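Capsid (Human calicivirus NLV/Boxer/2001/US, PDB 4RDL) builds the norovirus capsid, and its protruding domain, the part present in this chain, binds histo-blood group glycans such as Lewis y. Local coordinates at residues 51-54 with 58-61. Numbering follows the deposited sequence.
Sequences GRVT and QLQG
Val53 and Leu59 pair in register as a non-hydrogen-bonded antiparallel pair. Their side chains lean to the same side, where Val53 CG2 and Leu59 CD2 come to 4.2 Å. Val53 CG2 also lies 3.4 Å from Gln58 O. This is the tight side. Helix 235-244 covers it, with Val238 touching both side chains. Two backbone bonds flank the pair: Gln60 N donates to Arg52 O at 3.0 Å, and Thr54 N donates to Gln58 O at 3.0 Å. Gln58 O also receives a CH...O contact from Val53 CA. Together they make a single antiparallel bridge in a short hairpin-like turn. The turn lies in the long loop between strands 35-38 and 72-80 of the protruding domain. At its closed end, Gln58 N donates to Thr54 OG1 over 2.9 Å. A chi1 of 60° places this hydroxyl between the backbone N and the carbonyl carbon, and it also bonds to Asp56 OD1 within the turn. The other face is looser. Arg52 CB and Gln60 CB meet there at 3.9 Å. The polar ends of these two side chains are joined by a water, 2.9 Å from Arg52 NH2 and 2.6 Å from Gln60 OE1. The guanidinium and amide planes stand 63° apart. The Arg52 guanidinium is held by the carbonyls of Phe48 and Pro203.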
ATOM      1  N   GLY A  51       9.540   7.032  -3.923  1.00  9.31           N
ATOM      2  CA  GLY A  51       9.694   6.395  -5.226  1.00  9.72           C
ATOM      3  C   GLY A  51      11.093   6.500  -5.806  1.00  9.37           C
ATOM      4  O   GLY A  51      11.252   6.386  -7.027  1.00 12.71           O
ATOM      5  N   ARG A  52      12.099   6.712  -4.953  1.00 10.04           N
ATOM      6  CA  ARG A  52      13.479   6.897  -5.403  1.00  9.95           C
ATOM      7  C   ARG A  52      14.339   5.673  -5.091  1.00 10.03           C
ATOM      8  O   ARG A  52      14.451   5.259  -3.931  1.00 11.50           O
ATOM      9  CB  ARG A  52      14.100   8.140  -4.756  1.00 11.49           C
ATOM     10  CG  ARG A  52      13.316   9.430  -4.975  1.00 10.97           C
ATOM     11  CD  ARG A  52      13.236   9.812  -6.464  1.00 10.97           C
ATOM     12  NE  ARG A  52      14.550   9.967  -7.100  1.00 12.59           N
ATOM     13  CZ  ARG A  52      15.223  11.116  -7.178  1.00 12.75           C
ATOM     14  NH1 ARG A  52      14.708  12.230  -6.673  1.00 12.64           N
ATOM     15  NH2 ARG A  52      16.409  11.156  -7.779  1.00 14.15           N
ATOM     16  N   VAL A  53      14.937   5.107  -6.136  1.00 10.30           N
ATOM     17  CA  VAL A  53      15.773   3.913  -6.036  1.00 10.96           C
ATOM     18  C   VAL A  53      16.619   3.832  -7.307  1.00 10.93           C
ATOM     19  O   VAL A  53      16.187   4.264  -8.369  1.00 12.77           O
ATOM     20  CB  VAL A  53      14.901   2.637  -5.900  1.00 11.96           C
ATOM     21  CG1 VAL A  53      14.099   2.382  -7.183  1.00 13.89           C
ATOM     22  CG2 VAL A  53      15.736   1.422  -5.525  1.00 13.89           C
ATOM     23  N   THR A  54      17.835   3.313  -7.192  1.00 11.98           N
ATOM     24  CA  THR A  54      18.634   3.056  -8.378  1.00 12.46           C
ATOM     25  C   THR A  54      18.142   1.776  -9.058  1.00 12.25           C
ATOM     26  O   THR A  54      17.451   0.953  -8.445  1.00 12.77           O
ATOM     27  CB  THR A  54      20.111   2.882  -8.036  1.00 14.76           C
ATOM     28  OG1 THR A  54      20.262   1.771  -7.141  1.00 15.34           O
ATOM     29  CG2 THR A  54      20.654   4.140  -7.376  1.00 15.70           C
ATOM     30  N   GLN A  58      19.249   0.293  -4.847  1.00 14.00           N
ATOM     31  CA  GLN A  58      19.649   1.121  -3.707  1.00 14.30           C
ATOM     32  C   GLN A  58      18.600   2.190  -3.425  1.00 13.64           C
ATOM     33  O   GLN A  58      18.413   3.111  -4.228  1.00 14.99           O
ATOM     34  CB  GLN A  58      20.998   1.795  -3.970  1.00 17.16           C
ATOM     35  CG  GLN A  58      22.148   0.841  -4.244  1.00 22.96           C
ATOM     36  CD  GLN A  58      23.421   1.569  -4.650  1.00 29.06           C
ATOM     37  OE1 GLN A  58      23.867   1.479  -5.798  1.00 32.12           O
ATOM     38  NE2 GLN A  58      24.014   2.295  -3.706  1.00 30.45           N
ATOM     39  N   LEU A  59      17.906   2.059  -2.298  1.00 13.04           N
ATOM     40  CA  LEU A  59      16.885   3.024  -1.912  1.00 12.85           C
ATOM     41  C   LEU A  59      17.483   4.397  -1.642  1.00 12.55           C
ATOM     42  O   LEU A  59      18.582   4.505  -1.090  1.00 14.67           O
ATOM     43  CB  LEU A  59      16.134   2.542  -0.664  1.00 12.65           C
ATOM     44  CG  LEU A  59      15.274   1.292  -0.870  1.00 12.31           C
ATOM     45  CD1 LEU A  59      14.879   0.682   0.461  1.00 13.76           C
ATOM     46  CD2 LEU A  59      14.047   1.622  -1.710  1.00 14.03           C
ATOM     47  N   GLN A  60      16.736   5.440  -1.999  1.00 12.18           N
ATOM     48  CA  GLN A  60      17.172   6.815  -1.769  1.00 12.59           C
ATOM     49  C   GLN A  60      16.093   7.647  -1.090  1.00 12.52           C
ATOM     50  O   GLN A  60      14.925   7.266  -1.076  1.00 12.08           O
ATOM     51  CB  GLN A  60      17.565   7.470  -3.087  1.00 13.56           C
ATOM     52  CG  GLN A  60      18.707   6.770  -3.799  1.00 15.07           C
ATOM     53  CD  GLN A  60      19.059   7.458  -5.086  1.00 17.34           C
ATOM     54  OE1 GLN A  60      18.248   8.194  -5.635  1.00 19.32           O
ATOM     55  NE2 GLN A  60      20.273   7.224  -5.580  1.00 18.58           N
ATOM     56  N   GLY A  61      16.491   8.791  -0.540  1.00 13.48           N
ATOM     57  CA  GLY A  61      15.554   9.701   0.092  1.00 12.86           C
ATOM     58  C   GLY A  61      14.821   9.052   1.245  1.00 12.48           C
ATOM     59  O   GLY A  61      15.441   8.448   2.121  1.00 15.24           O
TER
HETATM   60  O   HOH W   1      18.281   9.016  -8.110  1.00 17.39           O